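Long-range contact in lectin (Cicer arietinum, PDB 3V6N), which agglutinates red blood cells and is a plant albumin of the four-bladed beta-propeller (hemopexin) fold that binds calcium: residues 74-85 with 97-108. Residues are numbered along the deposited sequence; the frame is centred on the assembly and turned at random.
Sequences EAFIFYENFCAR and IISGPKKIADMF
Arg-85 pairs with Ile-98 and Ser-99 at a classic beta bulge: its carbonyl O accepts hydrogen bonds from both Ile-98 N (2.8 Å) and Ser-99 N, each donor lying in the carbonyl plane, while its own N-H goes to Ser-99 O. With CG anti to the backbone N (chi1 -169°) and bends at chi2 and chi3, the arginine runs its CD against Ile-98 CG2 and lays one guanidinium face over Phe-76 CZ; a long salt bridge joins NH1 to Glu-74 OE1. Past the bulge, Cys-83 and Lys-102 exchange two backbone hydrogen bonds. The sulfur of Cys-83 stands on the same face as Arg-85, where Met-107 CE touches SG at 3.6 Å and the Phe-108 ring approaches it obliquely. Strands 82-87 and 96-103 are the last two of a four-stranded antiparallel propeller blade, and helix 104-107 turns back from strand 96-103 over that face. Ile-104 opens the helix: its N-H bonds to Asn-81 O (2.8 Å) in the type II' turn, the donor tilted 23° from the carbonyl plane, and Ile-104 CD1 reaches the edge of the Phe-78 ring, 4.0 Å from Phe-78 CD1. Phe-108 follows, presenting its edge to the face of Phe-76 with the planes at 57°, and its CE2 meets Phe-78 CZ. Phe-78 in turn touches Asp-65, a ligand of the calcium ion in the central channel.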
# COMPACT_ATOMS: atom_id res chain seq x y z
N GLU A 74 -8.55 10.98 16.51
CA GLU A 74 -8.50 10.13 15.33
C GLU A 74 -8.47 10.95 14.05
O GLU A 74 -9.17 11.94 13.94
CB GLU A 74 -9.64 9.11 15.34
CG GLU A 74 -9.64 8.23 16.60
CD GLU A 74 -10.88 7.36 16.71
OE1 GLU A 74 -11.61 7.22 15.72
OE2 GLU A 74 -11.11 6.79 17.79
N ALA A 75 -7.64 10.53 13.09
CA ALA A 75 -7.53 11.19 11.79
C ALA A 75 -7.50 10.19 10.63
O ALA A 75 -7.03 9.07 10.79
CB ALA A 75 -6.27 12.04 11.76
N PHE A 76 -8.02 10.60 9.47
CA PHE A 76 -7.84 9.83 8.24
C PHE A 76 -6.56 10.33 7.59
O PHE A 76 -6.32 11.54 7.52
CB PHE A 76 -9.02 9.99 7.26
CG PHE A 76 -10.17 9.02 7.51
CD1 PHE A 76 -10.11 7.71 7.06
CD2 PHE A 76 -11.30 9.43 8.22
CE1 PHE A 76 -11.15 6.82 7.31
CE2 PHE A 76 -12.34 8.56 8.48
CZ PHE A 76 -12.27 7.24 8.02
N ILE A 77 -5.73 9.40 7.16
CA ILE A 77 -4.51 9.76 6.44
C ILE A 77 -4.57 9.05 5.08
O ILE A 77 -5.24 8.03 4.95
CB ILE A 77 -3.23 9.40 7.25
CG1 ILE A 77 -3.19 7.89 7.54
CG2 ILE A 77 -3.17 10.24 8.55
CD1 ILE A 77 -1.84 7.39 8.02
N PHE A 78 -3.92 9.60 4.07
CA PHE A 78 -3.95 9.01 2.73
C PHE A 78 -2.55 8.93 2.14
O PHE A 78 -1.68 9.72 2.50
CB PHE A 78 -4.80 9.85 1.77
CG PHE A 78 -6.25 9.96 2.16
CD1 PHE A 78 -7.21 9.26 1.46
CD2 PHE A 78 -6.64 10.75 3.23
CE1 PHE A 78 -8.55 9.37 1.80
CE2 PHE A 78 -7.98 10.87 3.58
CZ PHE A 78 -8.93 10.17 2.87
N TYR A 79 -2.35 7.96 1.25
CA TYR A 79 -1.22 7.96 0.33
C TYR A 79 -1.67 7.35 -1.00
O TYR A 79 -2.11 6.19 -1.06
CB TYR A 79 -0.01 7.20 0.88
CG TYR A 79 1.09 7.13 -0.16
CD1 TYR A 79 1.83 8.27 -0.48
CD2 TYR A 79 1.36 5.95 -0.86
CE1 TYR A 79 2.82 8.24 -1.45
CE2 TYR A 79 2.35 5.91 -1.83
CZ TYR A 79 3.08 7.05 -2.12
OH TYR A 79 4.07 7.04 -3.09
N GLU A 80 -1.58 8.16 -2.06
CA GLU A 80 -2.13 7.79 -3.36
C GLU A 80 -3.54 7.20 -3.20
O GLU A 80 -4.40 7.83 -2.57
CB GLU A 80 -1.19 6.82 -4.10
CG GLU A 80 0.11 7.48 -4.59
CD GLU A 80 1.08 6.51 -5.27
OE1 GLU A 80 0.75 5.31 -5.42
OE2 GLU A 80 2.18 6.94 -5.66
N ASN A 81 -3.77 6.00 -3.71
CA ASN A 81 -5.13 5.42 -3.62
C ASN A 81 -5.50 4.69 -2.31
O ASN A 81 -6.57 4.10 -2.22
CB ASN A 81 -5.49 4.65 -4.91
CG ASN A 81 -5.03 3.21 -4.91
OD1 ASN A 81 -5.09 2.52 -5.93
ND2 ASN A 81 -4.62 2.72 -3.76
N PHE A 82 -4.64 4.77 -1.30
CA PHE A 82 -4.86 4.08 -0.02
C PHE A 82 -5.11 5.05 1.13
O PHE A 82 -4.61 6.16 1.11
CB PHE A 82 -3.67 3.18 0.33
CG PHE A 82 -3.44 2.08 -0.67
CD1 PHE A 82 -2.55 2.26 -1.73
CD2 PHE A 82 -4.14 0.88 -0.57
CE1 PHE A 82 -2.35 1.24 -2.66
CE2 PHE A 82 -3.94 -0.12 -1.50
CZ PHE A 82 -3.04 0.06 -2.55
N CYS A 83 -5.89 4.62 2.11
CA CYS A 83 -6.14 5.42 3.29
C CYS A 83 -6.22 4.57 4.56
O CYS A 83 -6.36 3.35 4.50
CB CYS A 83 -7.42 6.26 3.13
SG CYS A 83 -8.89 5.28 2.81
N ALA A 84 -6.12 5.23 5.71
CA ALA A 84 -6.25 4.54 6.99
C ALA A 84 -6.84 5.49 8.02
O ALA A 84 -6.70 6.72 7.90
CB ALA A 84 -4.89 4.01 7.47
N ARG A 85 -7.53 4.93 9.01
CA ARG A 85 -7.97 5.72 10.17
C ARG A 85 -7.00 5.47 11.32
O ARG A 85 -6.79 4.32 11.72
CB ARG A 85 -9.40 5.34 10.57
CG ARG A 85 -9.99 6.30 11.59
CD ARG A 85 -10.93 5.60 12.55
NE ARG A 85 -12.19 5.14 11.97
CZ ARG A 85 -13.33 5.85 11.89
NH1 ARG A 85 -13.39 7.12 12.32
NH2 ARG A 85 -14.43 5.29 11.36
N ILE A 97 -3.04 2.20 14.24
CA ILE A 97 -3.98 2.12 13.14
C ILE A 97 -5.28 1.50 13.65
O ILE A 97 -5.28 0.39 14.16
CB ILE A 97 -3.42 1.34 11.93
CG1 ILE A 97 -2.15 2.03 11.41
CG2 ILE A 97 -4.47 1.20 10.82
CD1 ILE A 97 -1.46 1.32 10.26
N ILE A 98 -6.38 2.21 13.50
CA ILE A 98 -7.69 1.68 13.88
C ILE A 98 -8.31 0.88 12.74
O ILE A 98 -8.81 -0.23 12.96
CB ILE A 98 -8.64 2.81 14.33
CG1 ILE A 98 -8.06 3.50 15.56
CG2 ILE A 98 -10.03 2.27 14.62
CD1 ILE A 98 -8.71 4.83 15.86
N SER A 99 -8.27 1.44 11.52
CA SER A 99 -8.86 0.82 10.33
C SER A 99 -7.90 0.96 9.16
O SER A 99 -7.44 2.05 8.87
CB SER A 99 -10.13 1.56 9.90
OG SER A 99 -11.27 1.08 10.56
N GLY A 100 -7.65 -0.15 8.47
CA GLY A 100 -6.95 -0.09 7.20
C GLY A 100 -5.54 -0.66 7.29
O GLY A 100 -5.22 -1.33 8.26
N PRO A 101 -4.71 -0.38 6.26
CA PRO A 101 -5.04 0.47 5.11
C PRO A 101 -6.08 -0.17 4.18
O PRO A 101 -6.13 -1.39 4.06
CB PRO A 101 -3.70 0.65 4.36
CG PRO A 101 -2.67 -0.08 5.17
CD PRO A 101 -3.37 -0.98 6.15
N LYS A 102 -6.87 0.67 3.51
CA LYS A 102 -7.86 0.25 2.53
C LYS A 102 -7.71 1.14 1.30
O LYS A 102 -7.29 2.29 1.40
CB LYS A 102 -9.27 0.42 3.09
CG LYS A 102 -9.86 -0.81 3.75
CD LYS A 102 -10.84 -0.42 4.85
CE LYS A 102 -12.01 -1.39 4.97
NZ LYS A 102 -11.56 -2.79 5.20
N LYS A 103 -8.07 0.61 0.13
CA LYS A 103 -8.23 1.46 -1.05
C LYS A 103 -9.32 2.50 -0.78
O LYS A 103 -10.29 2.24 -0.05
CB LYS A 103 -8.60 0.61 -2.27
CG LYS A 103 -7.44 -0.23 -2.78
CD LYS A 103 -7.92 -1.33 -3.71
CE LYS A 103 -6.77 -2.25 -4.10
NZ LYS A 103 -6.99 -2.84 -5.45
N ILE A 104 -9.16 3.69 -1.35
CA ILE A 104 -10.17 4.76 -1.21
C ILE A 104 -11.60 4.30 -1.57
O ILE A 104 -12.55 4.62 -0.85
CB ILE A 104 -9.78 6.03 -2.01
CG1 ILE A 104 -8.56 6.68 -1.33
CG2 ILE A 104 -10.96 7.00 -2.11
CD1 ILE A 104 -7.85 7.73 -2.16
N ALA A 105 -11.73 3.54 -2.65
CA ALA A 105 -13.01 3.03 -3.13
C ALA A 105 -13.69 2.09 -2.14
O ALA A 105 -14.92 2.00 -2.13
CB ALA A 105 -12.84 2.32 -4.48
N ASP A 106 -12.90 1.38 -1.33
CA ASP A 106 -13.44 0.47 -0.32
C ASP A 106 -13.84 1.20 0.95
O ASP A 106 -14.74 0.76 1.66
CB ASP A 106 -12.43 -0.62 0.04
CG ASP A 106 -12.25 -1.65 -1.08
OD1 ASP A 106 -13.11 -1.74 -1.98
OD2 ASP A 106 -11.24 -2.37 -1.06
N MET A 107 -13.17 2.31 1.25
CA MET A 107 -13.51 3.09 2.43
C MET A 107 -14.65 4.06 2.12
O MET A 107 -15.49 4.32 2.99
CB MET A 107 -12.27 3.85 2.92
CG MET A 107 -12.38 4.37 4.34
SD MET A 107 -11.89 3.15 5.56
CE MET A 107 -10.11 3.30 5.53
N PHE A 108 -14.67 4.59 0.89
CA PHE A 108 -15.65 5.58 0.43
C PHE A 108 -16.16 5.20 -0.96
O PHE A 108 -15.66 5.73 -1.96
CB PHE A 108 -15.03 6.99 0.34
CG PHE A 108 -14.33 7.44 1.59
CD1 PHE A 108 -15.05 7.82 2.72
CD2 PHE A 108 -12.95 7.50 1.64
CE1 PHE A 108 -14.41 8.24 3.87
CE2 PHE A 108 -12.29 7.92 2.79
CZ PHE A 108 -13.02 8.28 3.91